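Side-chain contacts in short chain dehydrogenase/reductase (Acinetobacter baumannii, PDB 4IUY), which probably catalyses nicotinamide-dependent oxidation or reduction of a small molecule, as a Rossmann-fold enzyme of the short-chain dehydrogenase/reductase family: residues D[247-252]-D[256-261]; D[37-42]-D[241-246]; D[167-172]-D[262-267]. All coordinates share one frame; numbering follows the deposited sequence.

Contact 1. Residues D[247-252]-D[256-261]; sequences LLLLAS and QGITGI
Ile-258 meets two consecutive leucines, Leu-249 and Leu-250, and its branching lets each receive a different arm. The CD1 methyl of Ile-258 lies 4.1 Å from CD2 of Leu-249, whereas CG2 of Ile-258 reaches CD2 of Leu-250 at 4.2 Å. Both leucine side chains run roughly perpendicular to the isoleucine, so contact is made by methyl ends. The split follows from the torsion of Ile-258: CG1 stands beside its backbone N (chi1 -59°), which leaves CG2 anti to that N and directed at the other leucine. At these separations the contact is apolar and not especially tight.

The polar groups of the two segments bond to other partners, not to each other. Ser-252 turns its OG back to the carbonyl O of Leu-248 at 2.6 Å, reaching it from outside the carbonyl plane; the carbonyl O of Ile-22 is a second, weaker acceptor near the same hydroxyl. The carbonyl O of Ile-258 accepts from the amides of Asn-202 and Asn-204, which ties the loop to strand 202-208. Pro-246 of the second subunit packs on Ile-258 as well, so this small core continues into the oligomer interface. A helix folded back against the loop that leads into the next parallel strand is the helix-to-strand portion of a beta-alpha-beta crossover, here the last of the Rossmann fold, between strands 202-208 and 262-265.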
loop_
_atom_site.group_PDB
_atom_site.type_symbol
_atom_site.label_atom_id
_atom_site.label_comp_id
_atom_site.label_asym_id
_atom_site.label_seq_id
_atom_site.Cartn_x
_atom_site.Cartn_y
_atom_site.Cartn_z
ATOM N N LEU D 247 7.818 0.346 20.708
ATOM C CA LEU D 247 9.089 -0.347 20.997
ATOM C C LEU D 247 8.901 -1.474 21.988
ATOM O O LEU D 247 9.434 -2.565 21.801
ATOM C CB LEU D 247 10.151 0.619 21.527
ATOM C CG LEU D 247 10.856 1.491 20.488
ATOM C CD1 LEU D 247 11.548 2.663 21.196
ATOM C CD2 LEU D 247 11.858 0.669 19.690
ATOM N N LEU D 248 8.155 -1.189 23.051
ATOM C CA LEU D 248 7.905 -2.171 24.085
ATOM C C LEU D 248 6.989 -3.277 23.574
ATOM O O LEU D 248 7.214 -4.462 23.879
ATOM C CB LEU D 248 7.342 -1.513 25.348
ATOM C CG LEU D 248 8.318 -0.668 26.176
ATOM C CD1 LEU D 248 7.660 -0.112 27.404
ATOM C CD2 LEU D 248 9.564 -1.458 26.566
ATOM N N LEU D 249 5.999 -2.902 22.766
ATOM C CA LEU D 249 5.107 -3.874 22.132
ATOM C C LEU D 249 5.885 -4.907 21.320
ATOM O O LEU D 249 5.659 -6.099 21.454
ATOM C CB LEU D 249 4.106 -3.167 21.202
ATOM C CG LEU D 249 3.181 -4.045 20.354
ATOM C CD1 LEU D 249 2.165 -4.793 21.242
ATOM C CD2 LEU D 249 2.493 -3.227 19.292
ATOM N N LEU D 250 6.767 -4.431 20.440
ATOM C CA LEU D 250 7.472 -5.284 19.487
ATOM C C LEU D 250 8.663 -6.026 20.099
ATOM O O LEU D 250 9.268 -6.880 19.442
ATOM C CB LEU D 250 7.913 -4.470 18.275
ATOM C CG LEU D 250 6.752 -3.830 17.506
ATOM C CD1 LEU D 250 7.290 -2.995 16.349
ATOM C CD2 LEU D 250 5.755 -4.899 17.009
ATOM N N ALA D 251 9.029 -5.670 21.334
ATOM C CA ALA D 251 10.121 -6.340 22.017
ATOM C C ALA D 251 9.636 -7.329 23.074
ATOM O O ALA D 251 10.438 -8.029 23.696
ATOM C CB ALA D 251 11.063 -5.345 22.640
ATOM N N SER D 252 8.336 -7.375 23.312
ATOM C CA SER D 252 7.844 -8.195 24.408
ATOM C C SER D 252 6.869 -9.278 23.939
ATOM O O SER D 252 6.601 -9.444 22.743
ATOM C CB SER D 252 7.207 -7.315 25.489
ATOM O OG SER D 252 6.107 -6.557 24.978
ATOM N N GLN D 256 4.088 -10.912 20.303
ATOM C CA GLN D 256 4.539 -12.161 19.716
ATOM C C GLN D 256 3.675 -12.635 18.542
ATOM O O GLN D 256 4.184 -13.320 17.658
ATOM C CB GLN D 256 4.725 -13.257 20.773
ATOM C CG GLN D 256 3.479 -13.718 21.463
ATOM C CD GLN D 256 3.774 -14.828 22.454
ATOM O OE1 GLN D 256 3.436 -14.731 23.638
ATOM N NE2 GLN D 256 4.428 -15.892 21.973
ATOM N N GLY D 257 2.396 -12.252 18.511
ATOM C CA GLY D 257 1.524 -12.642 17.407
ATOM C C GLY D 257 1.629 -11.725 16.192
ATOM O O GLY D 257 0.901 -11.857 15.208
ATOM N N ILE D 258 2.543 -10.771 16.278
ATOM C CA ILE D 258 2.717 -9.755 15.263
ATOM C C ILE D 258 4.048 -9.950 14.590
ATOM O O ILE D 258 5.063 -9.932 15.250
ATOM C CB ILE D 258 2.732 -8.336 15.905
ATOM C CG1 ILE D 258 1.436 -8.064 16.656
ATOM C CG2 ILE D 258 3.014 -7.240 14.857
ATOM C CD1 ILE D 258 1.438 -6.683 17.319
ATOM N N THR D 259 4.050 -10.130 13.281
ATOM C CA THR D 259 5.302 -10.174 12.543
ATOM C C THR D 259 5.089 -9.628 11.135
ATOM O O THR D 259 4.039 -9.877 10.525
ATOM C CB THR D 259 5.947 -11.592 12.506
ATOM O OG1 THR D 259 7.321 -11.473 12.103
ATOM C CG2 THR D 259 5.231 -12.541 11.533
ATOM N N GLY D 260 6.071 -8.874 10.638
ATOM C CA GLY D 260 6.027 -8.376 9.274
ATOM C C GLY D 260 5.319 -7.055 9.060
ATOM O O GLY D 260 4.898 -6.770 7.946
ATOM N N ILE D 261 5.185 -6.246 10.107
ATOM C CA ILE D 261 4.436 -5.004 9.984
ATOM C C ILE D 261 5.318 -3.796 10.219
ATOM O O ILE D 261 6.399 -3.903 10.800
ATOM C CB ILE D 261 3.211 -4.940 10.955
ATOM C CG1 ILE D 261 3.659 -4.611 12.369
ATOM C CG2 ILE D 261 2.410 -6.258 10.931
ATOM C CD1 ILE D 261 2.542 -4.149 13.241
#

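Contact 2. Residues D[37-42]-D[241-246]; sequences SGLGHH and DDLNGP
The glycine-rich TGxxxGxG turn of short-chain dehydrogenases, which in this family borders the dinucleotide site, runs straight into helix 38-49, and His-42 and Leu-39 of that helix meet the start of helix 244-251. His-42 has the largest share of the contact. With CG anti to its backbone N (chi1 174°), the ring reaches across and NE2 donates to OD1 of Asn-244 at 2.7 Å, nearly straight at 162°. The hydrogen uses a lone pair in the carbonyl plane, and ring and amide are almost coplanar, 21° apart. OD1 of Asp-241 comes to the ring edge, 3.3 Å from CE1 of His-42, and also takes a weak bond from ND2 of Asn-244. A carboxylate placed there would probably favour positive charge on the imidazole. Phe-240 meets the same ring.

About one turn before His-42 in the first helix, methyl touches methyl: Leu-39 CD1 lies 3.7 Å from Leu-243 CD1, the two side chains crossing at about a right angle. Ser-37 caps the first helix, its OG accepting from Gly-40 N at 2.9 Å. Here the helix after the first strand and the helix before the last lie as neighbours, as they do on one face of the short-chain dehydrogenase Rossmann sheet.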
loop_
_atom_site.group_PDB
_atom_site.type_symbol
_atom_site.label_atom_id
_atom_site.label_comp_id
_atom_site.label_asym_id
_atom_site.label_seq_id
_atom_site.Cartn_x
_atom_site.Cartn_y
_atom_site.Cartn_z
ATOM N N SER D 37 23.365 8.207 18.604
ATOM C CA SER D 37 22.408 9.293 18.330
ATOM C C SER D 37 21.506 9.546 19.544
ATOM O O SER D 37 21.417 8.698 20.435
ATOM C CB SER D 37 21.516 8.946 17.150
ATOM O OG SER D 37 20.637 7.901 17.519
ATOM N N GLY D 38 20.830 10.698 19.565
ATOM C CA GLY D 38 19.848 10.995 20.594
ATOM C C GLY D 38 18.782 9.906 20.702
ATOM O O GLY D 38 18.378 9.540 21.803
ATOM N N LEU D 39 18.295 9.411 19.562
ATOM C CA LEU D 39 17.299 8.340 19.550
ATOM C C LEU D 39 17.873 7.059 20.128
ATOM O O LEU D 39 17.227 6.385 20.930
ATOM C CB LEU D 39 16.768 8.075 18.135
ATOM C CG LEU D 39 15.753 6.933 18.074
ATOM C CD1 LEU D 39 14.560 7.228 19.003
ATOM C CD2 LEU D 39 15.310 6.638 16.648
ATOM N N GLY D 40 19.092 6.727 19.723
ATOM C CA GLY D 40 19.740 5.551 20.259
ATOM C C GLY D 40 19.904 5.610 21.780
ATOM O O GLY D 40 19.715 4.610 22.465
ATOM N N HIS D 41 20.258 6.778 22.303
ATOM C CA HIS D 41 20.393 7.002 23.752
ATOM C C HIS D 41 19.054 6.796 24.467
ATOM O O HIS D 41 18.954 6.179 25.553
ATOM C CB HIS D 41 20.867 8.435 24.014
ATOM C CG HIS D 41 22.356 8.598 24.011
ATOM N ND1 HIS D 41 23.165 8.060 23.033
ATOM C CD2 HIS D 41 23.184 9.255 24.865
ATOM C CE1 HIS D 41 24.427 8.370 23.284
ATOM N NE2 HIS D 41 24.464 9.096 24.387
ATOM N N HIS D 42 18.032 7.372 23.854
ATOM C CA HIS D 42 16.700 7.307 24.381
ATOM C C HIS D 42 16.245 5.849 24.482
ATOM O O HIS D 42 15.714 5.428 25.506
ATOM C CB HIS D 42 15.733 8.127 23.484
ATOM C CG HIS D 42 14.310 7.988 23.887
ATOM N ND1 HIS D 42 13.736 8.772 24.866
ATOM C CD2 HIS D 42 13.357 7.109 23.498
ATOM C CE1 HIS D 42 12.476 8.404 25.032
ATOM N NE2 HIS D 42 12.223 7.394 24.220
ATOM N N ASP D 241 9.520 9.956 23.075
ATOM C CA ASP D 241 8.532 9.287 23.906
ATOM C C ASP D 241 7.380 8.681 23.128
ATOM O O ASP D 241 6.782 7.695 23.587
ATOM C CB ASP D 241 7.959 10.245 24.959
ATOM C CG ASP D 241 8.858 10.400 26.155
ATOM O OD1 ASP D 241 9.680 9.488 26.406
ATOM O OD2 ASP D 241 8.722 11.415 26.862
ATOM N N ASP D 242 7.077 9.248 21.955
ATOM C CA ASP D 242 5.987 8.701 21.142
ATOM C C ASP D 242 6.274 7.257 20.719
ATOM O O ASP D 242 5.338 6.524 20.390
ATOM C CB ASP D 242 5.719 9.568 19.899
ATOM C CG ASP D 242 5.175 10.954 20.253
ATOM O OD1 ASP D 242 4.594 11.104 21.355
ATOM O OD2 ASP D 242 5.335 11.893 19.428
ATOM N N LEU D 243 7.554 6.872 20.746
ATOM C CA LEU D 243 8.036 5.565 20.276
ATOM C C LEU D 243 8.050 4.460 21.336
ATOM O O LEU D 243 8.177 3.273 21.025
ATOM C CB LEU D 243 9.465 5.695 19.708
ATOM C CG LEU D 243 9.570 6.822 18.677
ATOM C CD1 LEU D 243 10.995 6.950 18.136
ATOM C CD2 LEU D 243 8.564 6.575 17.564
ATOM N N ASN D 244 7.947 4.863 22.588
ATOM C CA ASN D 244 8.061 3.935 23.690
ATOM C C ASN D 244 7.082 2.775 23.593
ATOM O O ASN D 244 7.477 1.606 23.653
ATOM C CB ASN D 244 7.952 4.691 25.010
ATOM C CG ASN D 244 9.153 5.629 25.237
ATOM O OD1 ASN D 244 10.033 5.746 24.384
ATOM N ND2 ASN D 244 9.176 6.306 26.372
ATOM N N GLY D 245 5.810 3.106 23.393
ATOM C CA GLY D 245 4.772 2.097 23.302
ATOM C C GLY D 245 5.013 1.056 22.223
ATOM O O GLY D 245 4.983 -0.134 22.510
ATOM N N PRO D 246 5.202 1.490 20.969
ATOM C CA PRO D 246 5.505 0.533 19.898
ATOM C C PRO D 246 6.790 -0.283 20.150
ATOM O O PRO D 246 6.830 -1.470 19.829
ATOM C CB PRO D 246 5.682 1.430 18.670
ATOM C CG PRO D 246 4.876 2.647 18.957
ATOM C CD PRO D 246 4.978 2.863 20.448
#

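Contact 3. Residues D[167-172]-D[262-267]; sequences LSQSTN and EIKVDG
Glu-262 opens the last parallel strand of the Rossmann sheet and reaches Ser-168 and Gln-169 in the loop that leaves strand 159-163. That loop leads to helix 176-196, where Tyr-178 and Lys-182 have the spacing of the family's YxxxK signature. Ser-170 O of the loop also accepts from His-187 NE2 of the third subunit. From CB the glutamate chain sets out toward the loop with CG anti to the backbone N (chi1 177°) and continues nearly straight past CG, its length lying against Ala-205 and Ala-207 of the adjacent strand.

Its polar end then gathers several partners. The carboxylate carbon CD comes 3.5 Å from Ser-168 OG, while OE2 is closer, 2.7 Å from the same OG. The direction of this proton is open, because the serine could give it instead to the carbonyl O of Ser-165. OE2 also lies 3.7 Å from Ser-168 CB, and Thr-164 OG1 gives it a further hydrogen bond. OE1 has a different main partner: it forms a salt bridge with NE of Arg-186 from helix 176-196, which would probably keep the group ionised. Thus both oxygens are held, and rotation of the carboxylate is restrained.

Gln-169 runs antiparallel alongside Glu-262, its amide plane turned 68° from the carboxylate. Its OE1 stops 3.7 Å from Glu-262 OE1, two oxygens side by side without a bond between them. Lys-264, two residues along the strand, sends its NZ to Ser-270 OG. Lys-264 NZ also donates to a water 3.0 Å away, which in turn donates to Gln-169 OE1 at 3.1 Å.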
loop_
_atom_site.group_PDB
_atom_site.type_symbol
_atom_site.label_atom_id
_atom_site.label_comp_id
_atom_site.label_asym_id
_atom_site.label_seq_id
_atom_site.Cartn_x
_atom_site.Cartn_y
_atom_site.Cartn_z
ATOM N N LEU D 167 9.321 7.825 5.378
ATOM C CA LEU D 167 9.878 7.953 4.036
ATOM C C LEU D 167 10.061 6.615 3.327
ATOM O O LEU D 167 10.491 6.562 2.189
ATOM C CB LEU D 167 11.196 8.716 4.074
ATOM C CG LEU D 167 10.960 10.194 4.418
ATOM C CD1 LEU D 167 12.253 10.942 4.402
ATOM C CD2 LEU D 167 9.937 10.851 3.451
ATOM N N SER D 168 9.748 5.527 4.006
ATOM C CA SER D 168 9.768 4.236 3.356
ATOM C C SER D 168 8.558 4.153 2.401
ATOM O O SER D 168 8.572 3.370 1.469
ATOM C CB SER D 168 9.750 3.115 4.392
ATOM O OG SER D 168 8.506 3.066 5.065
ATOM N N GLN D 169 7.532 4.989 2.623
ATOM C CA GLN D 169 6.371 5.022 1.721
ATOM C C GLN D 169 6.017 6.422 1.230
ATOM O O GLN D 169 5.434 6.568 0.185
ATOM C CB GLN D 169 5.129 4.406 2.378
ATOM C CG GLN D 169 5.276 2.957 2.837
ATOM C CD GLN D 169 3.966 2.383 3.362
ATOM O OE1 GLN D 169 3.475 2.775 4.426
ATOM N NE2 GLN D 169 3.390 1.463 2.610
ATOM N N SER D 170 6.336 7.441 2.011
ATOM C CA SER D 170 6.124 8.816 1.586
ATOM C C SER D 170 7.395 9.350 0.903
ATOM O O SER D 170 8.479 8.761 1.000
ATOM C CB SER D 170 5.803 9.688 2.796
ATOM O OG SER D 170 4.720 9.141 3.516
ATOM N N THR D 171 7.264 10.476 0.222
ATOM C CA THR D 171 8.405 11.091 -0.432
ATOM C C THR D 171 8.726 12.427 0.182
ATOM O O THR D 171 7.878 13.077 0.829
ATOM C CB THR D 171 8.161 11.390 -1.923
ATOM O OG1 THR D 171 7.207 12.453 -2.009
ATOM C CG2 THR D 171 7.637 10.175 -2.701
ATOM N N ASN D 172 9.965 12.842 -0.046
ATOM C CA ASN D 172 10.322 14.219 0.165
ATOM C C ASN D 172 11.430 14.561 -0.824
ATOM O O ASN D 172 11.864 13.699 -1.603
ATOM C CB ASN D 172 10.739 14.476 1.600
ATOM C CG ASN D 172 10.398 15.879 2.036
ATOM O OD1 ASN D 172 10.104 16.735 1.201
ATOM N ND2 ASN D 172 10.468 16.138 3.335
ATOM N N GLU D 262 4.837 -2.641 9.774
ATOM C CA GLU D 262 5.503 -1.386 10.049
ATOM C C GLU D 262 4.496 -0.473 10.736
ATOM O O GLU D 262 3.437 -0.161 10.185
ATOM C CB GLU D 262 6.022 -0.754 8.754
ATOM C CG GLU D 262 6.671 0.611 8.942
ATOM C CD GLU D 262 6.935 1.321 7.615
ATOM O OE1 GLU D 262 5.957 1.733 6.929
ATOM O OE2 GLU D 262 8.119 1.500 7.280
ATOM N N ILE D 263 4.820 -0.090 11.961
ATOM C CA ILE D 263 4.024 0.844 12.754
ATOM C C ILE D 263 4.542 2.273 12.538
ATOM O O ILE D 263 5.680 2.610 12.927
ATOM C CB ILE D 263 4.119 0.494 14.252
ATOM C CG1 ILE D 263 3.571 -0.917 14.509
ATOM C CG2 ILE D 263 3.404 1.548 15.111
ATOM C CD1 ILE D 263 3.613 -1.345 16.009
ATOM N N LYS D 264 3.718 3.104 11.917
ATOM C CA LYS D 264 4.068 4.506 11.691
ATOM C C LYS D 264 3.787 5.303 12.939
ATOM O O LYS D 264 2.749 5.125 13.562
ATOM C CB LYS D 264 3.317 5.092 10.500
ATOM C CG LYS D 264 3.662 4.413 9.170
ATOM C CD LYS D 264 2.873 5.038 8.024
ATOM C CE LYS D 264 1.398 4.744 8.162
ATOM N NZ LYS D 264 0.627 5.479 7.123
ATOM N N VAL D 265 4.744 6.133 13.335
ATOM C CA VAL D 265 4.562 7.008 14.491
ATOM C C VAL D 265 4.868 8.411 13.991
ATOM O O VAL D 265 6.040 8.828 13.899
ATOM C CB VAL D 265 5.500 6.580 15.675
ATOM C CG1 VAL D 265 5.271 7.420 16.877
ATOM C CG2 VAL D 265 5.292 5.090 16.044
ATOM N N ASP D 266 3.817 9.140 13.630
ATOM C CA ASP D 266 4.017 10.377 12.897
ATOM C C ASP D 266 2.921 11.431 13.125
ATOM O O ASP D 266 2.887 12.434 12.415
ATOM C CB ASP D 266 4.157 10.066 11.390
ATOM C CG ASP D 266 2.844 9.559 10.748
ATOM O OD1 ASP D 266 1.864 9.246 11.475
ATOM O OD2 ASP D 266 2.795 9.468 9.498
ATOM N N GLY D 267 2.028 11.218 14.098
ATOM C CA GLY D 267 0.952 12.180 14.337
ATOM C C GLY D 267 0.103 12.436 13.090
ATOM O O GLY D 267 -0.477 13.516 12.927
HETATM O O HOH W 1 2.139 5.583 4.479
#

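In the fold
The three contacts lie 16 to 18 Å apart, centre to centre, and converge on helix 244-251 and strand 262-265. Contact 2 joins the first helix of the Rossmann fold to the start of helix 244-251; it is complete before contact 1 begins, on the later part of the same helix. Contact 3 spans residues 167 to 267, so it interlaces with contact 2 and encloses contact 1. Direct packing joins them: Leu-243 CD2 lies 3.5 Å from Val-265 CG1, and Leu-249 CD2 lies 3.9 Å from Ile-263 CD1. All three touch the second subunit, so the strand outermost within this chain, and the helix before it, serve both fold and assembly.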